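Local atomic coordinates of cellobiose 2-epimerase (Caldibacillus thermoamylovorans, PDB entry 5ZHB), a protein that catalyses the epimerisation of cellobiose at the C2 carbon of its reducing-end glucose, probably within the cleft of an (alpha/alpha)6 barrel. Residues A[48-53]-A[94-99]; A[107-112]-A[160-165]. All coordinates share one frame; numbering follows the deposited sequence. Where two conformers were deposited one is given.

Contact 1: residues A[48-53]-A[94-99]; sequences GGIATC and LYWMVD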
loop_
_atom_site.group_PDB
_atom_site.type_symbol
_atom_site.label_atom_id
_atom_site.label_comp_id
_atom_site.label_asym_id
_atom_site.label_seq_id
_atom_site.Cartn_x
_atom_site.Cartn_y
_atom_site.Cartn_z
ATOM N N GLY A 48 1.539 5.414 -13.974
ATOM C CA GLY A 48 0.770 5.913 -12.831
ATOM C C GLY A 48 1.640 6.714 -11.876
ATOM O O GLY A 48 2.801 6.391 -11.678
ATOM N N GLY A 49 1.037 7.732 -11.244
ATOM C CA GLY A 49 1.693 8.510 -10.221
ATOM C C GLY A 49 1.941 7.646 -8.987
ATOM O O GLY A 49 3.063 7.591 -8.481
ATOM N N ILE A 50 0.893 6.936 -8.562
ATOM C CA ILE A 50 1.040 6.011 -7.444
ATOM C C ILE A 50 2.007 4.869 -7.783
ATOM O O ILE A 50 2.844 4.522 -6.944
ATOM C CB ILE A 50 -0.320 5.525 -6.916
ATOM C CG1 ILE A 50 -1.059 6.711 -6.276
ATOM C CG2 ILE A 50 -0.103 4.394 -5.895
ATOM C CD1 ILE A 50 -2.476 6.430 -5.836
ATOM N N ALA A 51 1.873 4.259 -8.961
ATOM C CA ALA A 51 2.812 3.213 -9.361
ATOM C C ALA A 51 4.255 3.715 -9.223
ATOM O O ALA A 51 5.132 2.985 -8.750
ATOM C CB ALA A 51 2.494 2.716 -10.751
ATOM N N THR A 52 4.513 4.966 -9.617
ATOM C CA THR A 52 5.877 5.494 -9.602
ATOM C C THR A 52 6.369 5.657 -8.160
ATOM O O THR A 52 7.527 5.346 -7.856
ATOM C CB THR A 52 5.961 6.818 -10.385
ATOM O OG1 THR A 52 5.588 6.657 -11.751
ATOM C CG2 THR A 52 7.364 7.381 -10.383
ATOM N N CYS A 53 5.519 6.207 -7.283
ATOM C CA CYS A 53 5.815 6.233 -5.864
ATOM C C CYS A 53 6.147 4.834 -5.349
ATOM O O CYS A 53 7.091 4.668 -4.586
ATOM C CB CYS A 53 4.654 6.756 -5.032
ATOM S SG CYS A 53 4.196 8.461 -5.412
ATOM N N LEU A 94 1.197 15.512 -6.974
ATOM C CA LEU A 94 1.463 14.454 -7.936
ATOM C C LEU A 94 0.242 14.250 -8.804
ATOM O O LEU A 94 -0.857 14.151 -8.286
ATOM C CB LEU A 94 1.811 13.140 -7.240
ATOM C CG LEU A 94 2.925 13.177 -6.192
ATOM C CD1 LEU A 94 3.148 11.769 -5.646
ATOM C CD2 LEU A 94 4.212 13.734 -6.769
ATOM N N TYR A 95 0.460 14.227 -10.126
ATOM C CA TYR A 95 -0.536 13.790 -11.087
ATOM C C TYR A 95 -0.981 12.355 -10.809
ATOM O O TYR A 95 -0.183 11.533 -10.368
ATOM C CB TYR A 95 0.126 13.888 -12.469
ATOM C CG TYR A 95 0.336 15.307 -12.970
ATOM C CD1 TYR A 95 -0.670 16.269 -12.887
ATOM C CD2 TYR A 95 1.544 15.679 -13.554
ATOM C CE1 TYR A 95 -0.483 17.558 -13.382
ATOM C CE2 TYR A 95 1.742 16.956 -14.052
ATOM C CZ TYR A 95 0.720 17.885 -14.000
ATOM O OH TYR A 95 0.951 19.152 -14.445
ATOM N N TRP A 96 -2.218 12.040 -11.196
ATOM C CA TRP A 96 -2.733 10.684 -11.123
ATOM C C TRP A 96 -2.113 9.757 -12.173
ATOM O O TRP A 96 -1.780 8.595 -11.878
ATOM C CB TRP A 96 -4.248 10.732 -11.284
ATOM C CG TRP A 96 -4.971 9.448 -10.986
ATOM C CD1 TRP A 96 -5.636 8.646 -11.866
ATOM C CD2 TRP A 96 -5.169 8.866 -9.674
ATOM N NE1 TRP A 96 -6.225 7.605 -11.192
ATOM C CE2 TRP A 96 -5.958 7.716 -9.851
ATOM C CE3 TRP A 96 -4.741 9.196 -8.386
ATOM C CZ2 TRP A 96 -6.343 6.906 -8.786
ATOM C CZ3 TRP A 96 -5.096 8.377 -7.337
ATOM C CH2 TRP A 96 -5.908 7.260 -7.531
ATOM N N MET A 97 -1.984 10.265 -13.405
ATOM C CA MET A 97 -1.331 9.532 -14.479
ATOM C C MET A 97 -0.528 10.502 -15.346
ATOM O O MET A 97 -0.888 11.673 -15.495
ATOM C CB MET A 97 -2.328 8.835 -15.418
ATOM C CG MET A 97 -3.139 7.680 -14.827
ATOM S SD MET A 97 -2.261 6.107 -14.645
ATOM C CE MET A 97 -1.572 5.850 -16.285
ATOM N N VAL A 98 0.551 9.974 -15.929
ATOM C CA VAL A 98 1.251 10.606 -17.036
ATOM C C VAL A 98 1.360 9.600 -18.179
ATOM O O VAL A 98 1.178 8.410 -17.988
ATOM C CB VAL A 98 2.620 11.173 -16.613
ATOM C CG1 VAL A 98 2.477 12.293 -15.584
ATOM C CG2 VAL A 98 3.564 10.086 -16.107
ATOM N N ASP A 99 1.638 10.093 -19.397
ATOM C CA ASP A 99 1.806 9.234 -20.553
ATOM C C ASP A 99 3.225 8.698 -20.497
ATOM O O ASP A 99 3.991 9.067 -19.620
ATOM C CB ASP A 99 1.446 9.961 -21.847
ATOM C CG ASP A 99 2.381 11.099 -22.239
ATOM O OD1 ASP A 99 3.463 11.214 -21.645
ATOM O OD2 ASP A 99 1.993 11.896 -23.118
#

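Contact 2: residues A[107-112]-A[160-165]; sequences DRKHVY and FNRKWE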
loop_
_atom_site.group_PDB
_atom_site.type_symbol
_atom_site.label_atom_id
_atom_site.label_comp_id
_atom_site.label_asym_id
_atom_site.label_seq_id
_atom_site.Cartn_x
_atom_site.Cartn_y
_atom_site.Cartn_z
ATOM N N ASP A 107 -4.636 14.486 -14.839
ATOM C CA ASP A 107 -3.988 15.510 -14.048
ATOM C C ASP A 107 -4.749 15.805 -12.752
ATOM O O ASP A 107 -4.442 16.794 -12.078
ATOM C CB ASP A 107 -3.797 16.772 -14.874
ATOM C CG ASP A 107 -5.073 17.464 -15.328
ATOM O OD1 ASP A 107 -6.173 17.021 -14.965
ATOM O OD2 ASP A 107 -4.943 18.446 -16.067
ATOM N N ARG A 108 -5.734 14.961 -12.411
ATOM C CA ARG A 108 -6.395 15.060 -11.119
ATOM C C ARG A 108 -5.401 14.894 -9.960
ATOM O O ARG A 108 -4.361 14.248 -10.066
ATOM C CB ARG A 108 -7.527 14.039 -11.032
ATOM C CG ARG A 108 -8.709 14.454 -11.887
ATOM C CD ARG A 108 -9.829 13.461 -11.780
ATOM N NE ARG A 108 -9.315 12.119 -12.077
ATOM C CZ ARG A 108 -10.048 11.014 -12.054
ATOM N NH1 ARG A 108 -11.328 11.083 -11.745
ATOM N NH2 ARG A 108 -9.486 9.863 -12.364
ATOM N N LYS A 109 -5.756 15.490 -8.828
ATOM C CA LYS A 109 -4.918 15.496 -7.644
ATOM C C LYS A 109 -5.697 14.791 -6.533
ATOM O O LYS A 109 -6.728 15.294 -6.077
ATOM C CB LYS A 109 -4.690 16.959 -7.262
ATOM C CG LYS A 109 -3.891 17.768 -8.255
ATOM C CD LYS A 109 -2.437 17.393 -8.462
ATOM C CE LYS A 109 -1.841 18.106 -9.654
ATOM N NZ LYS A 109 -1.674 19.569 -9.460
ATOM N N HIS A 110 -5.227 13.607 -6.148
ATOM C CA HIS A 110 -5.944 12.801 -5.177
ATOM C C HIS A 110 -5.072 12.741 -3.915
ATOM O O HIS A 110 -3.857 12.542 -4.021
ATOM C CB HIS A 110 -6.253 11.437 -5.800
ATOM C CG HIS A 110 -7.338 10.733 -5.060
ATOM N ND1 HIS A 110 -7.209 10.403 -3.721
ATOM C CD2 HIS A 110 -8.578 10.391 -5.426
ATOM C CE1 HIS A 110 -8.328 9.827 -3.301
ATOM N NE2 HIS A 110 -9.185 9.802 -4.324
ATOM N N VAL A 111 -5.699 12.891 -2.743
ATOM C CA VAL A 111 -5.005 12.808 -1.458
ATOM C C VAL A 111 -4.264 11.471 -1.340
ATOM O O VAL A 111 -3.156 11.420 -0.840
ATOM C CB VAL A 111 -6.003 13.041 -0.302
ATOM C CG1 VAL A 111 -5.383 12.730 1.055
ATOM C CG2 VAL A 111 -6.562 14.454 -0.284
ATOM N N TYR A 112 -4.855 10.386 -1.852
ATOM C CA TYR A 112 -4.267 9.052 -1.797
ATOM C C TYR A 112 -2.923 9.057 -2.504
ATOM O O TYR A 112 -1.949 8.495 -2.006
ATOM C CB TYR A 112 -5.234 8.075 -2.460
ATOM C CG TYR A 112 -4.833 6.614 -2.572
ATOM C CD1 TYR A 112 -4.250 5.926 -1.511
ATOM C CD2 TYR A 112 -5.156 5.895 -3.707
ATOM C CE1 TYR A 112 -3.946 4.584 -1.621
ATOM C CE2 TYR A 112 -4.857 4.552 -3.830
ATOM C CZ TYR A 112 -4.242 3.898 -2.781
ATOM O OH TYR A 112 -3.965 2.565 -2.911
ATOM N N PHE A 160 -9.498 16.039 -6.230
ATOM C CA PHE A 160 -9.493 17.416 -6.724
ATOM C C PHE A 160 -9.107 17.425 -8.202
ATOM O O PHE A 160 -8.474 16.481 -8.699
ATOM C CB PHE A 160 -8.482 18.245 -5.917
ATOM C CG PHE A 160 -8.738 18.258 -4.419
ATOM C CD1 PHE A 160 -8.450 17.137 -3.637
ATOM C CD2 PHE A 160 -9.288 19.370 -3.791
ATOM C CE1 PHE A 160 -8.699 17.147 -2.274
ATOM C CE2 PHE A 160 -9.519 19.376 -2.423
ATOM C CZ PHE A 160 -9.228 18.247 -1.669
ATOM N N ASN A 161 -9.418 18.545 -8.900
ATOM C CA ASN A 161 -8.873 18.765 -10.225
ATOM C C ASN A 161 -7.430 19.206 -10.079
ATOM O O ASN A 161 -6.929 19.410 -8.958
ATOM C CB ASN A 161 -9.727 19.716 -11.066
ATOM C CG ASN A 161 -9.809 21.117 -10.502
ATOM O OD1 ASN A 161 -8.989 21.526 -9.665
ATOM N ND2 ASN A 161 -10.763 21.880 -11.016
ATOM N N ARG A 162 -6.790 19.423 -11.234
ATOM C CA ARG A 162 -5.400 19.818 -11.267
ATOM C C ARG A 162 -5.129 21.012 -10.353
ATOM O O ARG A 162 -4.070 21.081 -9.730
ATOM C CB ARG A 162 -4.978 20.113 -12.705
ATOM C CG ARG A 162 -3.472 20.302 -12.857
ATOM C CD ARG A 162 -3.028 20.817 -14.253
ATOM N NE ARG A 162 -1.629 21.203 -14.137
ATOM C CZ ARG A 162 -0.921 21.883 -15.026
ATOM N NH1 ARG A 162 -1.491 22.411 -16.083
ATOM N NH2 ARG A 162 0.368 22.044 -14.847
ATOM N N LYS A 163 -6.040 21.997 -10.335
ATOM C CA LYS A 163 -5.805 23.234 -9.601
ATOM C C LYS A 163 -6.371 23.142 -8.179
ATOM O O LYS A 163 -6.718 24.149 -7.543
ATOM C CB LYS A 163 -6.463 24.372 -10.390
ATOM C CG LYS A 163 -5.981 24.556 -11.815
ATOM C CD LYS A 163 -6.810 25.574 -12.611
ATOM C CE LYS A 163 -6.190 25.829 -13.969
ATOM N NZ LYS A 163 -6.986 26.714 -14.818
ATOM N N TRP A 164 -6.487 21.914 -7.654
ATOM C CA TRP A 164 -6.783 21.719 -6.240
ATOM C C TRP A 164 -8.152 22.226 -5.858
ATOM O O TRP A 164 -8.315 22.686 -4.727
ATOM C CB TRP A 164 -5.710 22.386 -5.369
ATOM C CG TRP A 164 -4.454 21.578 -5.418
ATOM C CD1 TRP A 164 -3.302 21.874 -6.062
ATOM C CD2 TRP A 164 -4.279 20.272 -4.828
ATOM N NE1 TRP A 164 -2.410 20.855 -5.898
ATOM C CE2 TRP A 164 -2.979 19.862 -5.154
ATOM C CE3 TRP A 164 -5.080 19.440 -4.044
ATOM C CZ2 TRP A 164 -2.455 18.651 -4.720
ATOM C CZ3 TRP A 164 -4.552 18.252 -3.582
ATOM C CH2 TRP A 164 -3.247 17.880 -3.908
ATOM N N GLU A 165 -9.116 22.065 -6.775
ATOM C CA GLU A 165 -10.509 22.402 -6.554
ATOM C C GLU A 165 -11.298 21.105 -6.404
ATOM O O GLU A 165 -11.337 20.263 -7.310
ATOM C CB GLU A 165 -11.041 23.266 -7.708
ATOM C CG GLU A 165 -10.116 24.431 -8.025
ATOM C CD GLU A 165 -10.321 25.151 -9.361
ATOM O OE1 GLU A 165 -11.164 24.740 -10.203
ATOM O OE2 GLU A 165 -9.526 26.099 -9.584
HETATM O O HOH W 1 -8.058 18.129 -13.493
#

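Contact 1: residues A[48-53]-A[94-99]
In the (alpha/alpha)6 barrel expected of the N-acylglucosamine 2-epimerase family, this contact sets the first turn of helix 49-66 against the short strand 97-98, with Gly48 as N-cap and Met97 as its antiparallel, non-hydrogen-bonded partner. The two CA atoms of that pair are 4.5 Å apart. One hydrogen bond crosses: Gly49 N donates to Trp96 O over 3.0 Å, almost straight at 174° but from well above the carbonyl plane. An N-H of the first helical turn, which has no helical acceptor, is thereby satisfied. Glycine suits position 49 because a beta carbon would collide with Tyr95 O, which instead sits 3.6 Å from Gly49 CA in a CA-H...O contact. In the conformer given, Met97, bent at chi2 and chi3, brings SD to 3.5 Å from Gly48 CA; a side chain on Gly48 would be crowded chiefly by Ala51 CB. Trp96 and Met97 together face Asp106 as a classic beta bulge. Although the CB of Trp96 leaves the helix, a chi1 of -169°, which sets CG opposite the backbone N, brings the six-membered ring to Ile50 CD1, 3.6 Å from CZ3. Isoleucine suits the place because its CG1-CD1 arm extends to the indole, while the side chain also packs on Tyr112 and Ala113 of helix 111-128. The same indole meets the rings of Trp371 and His110. At the start of the helix, Gly48 O accepts from both Thr52 N and Thr52 OG1, from opposite faces of its plane; the threonine hydroxyl thus reaches back one turn to the N-cap carbonyl. At Cys53, beside Phe116 and Ala120 of helix 111-128, small, apolar packing takes over: Cys53 SG rests 3.5 Å from Leu94 CD1.

Contact 2: residues A[107-112]-A[160-165]
Lys109 and Phe160 form an antiparallel, hydrogen-bonded pair joining strands 106-110 and 155-160 of a three-stranded antiparallel sheet, with Lys109 N to Phe160 O and Phe160 N to Lys109 O both at 2.9 Å. Helices 111-128 and 131-145 lie between these strands in the chain. Directly after the pair, a type I beta turn from Asn161 to Trp164 brings the indole of Trp164 back over Lys109. The lysine suits this place by having two characters. Its CB lies over the face of the Trp164 six-membered ring, 3.7 Å from the centroid, in a CH-pi contact. Bends at chi2 and chi4 (-66° and 69°) then bring NZ to Arg162 O, 2.8 Å away, in the carbonyl plane and on a lone pair. The ammonium also forms a salt bridge with Asp88, which Arg162 NE shares, so the carboxylate probably offsets both positive charges. Cutting this side chain back to alanine would keep CB over the indole but is likely to leave Arg162 O without its lysine donor, Asp88 without one of the two cations described, and the ring without CG and CD beside CE2 and CZ2. Phe160 turns its ring edge to Val111 CG2, 4.0 Å from CE1, an apolar match at the start of helix 111-128. Farther out, Asp107 lies across the aliphatic part of Arg162, and a water donates to Asp107 OD1 at 2.6 Å while accepting from Arg162 N at 2.9 Å.

How the contacts relate
The centres of the two contacts lie about 12 Å apart on the same side of the chain's centre, and they come in series: contact 1 closes at residue 99 before contact 2 opens at 107. Strands 97-98 and 106-110 are consecutive, so one short connection carries the chain from one contact to the other. Backbone bonds from Met97 to Ser105 and Asp106 link the two strands, and side chains also touch: Tyr95 CD1 packs on Asp107 CA, and Ile50 CD1 on Tyr112 CD2. The first turns of helices 49-66 and 111-128, and the strands leading into them, thus pack together on one side of the helical barrel.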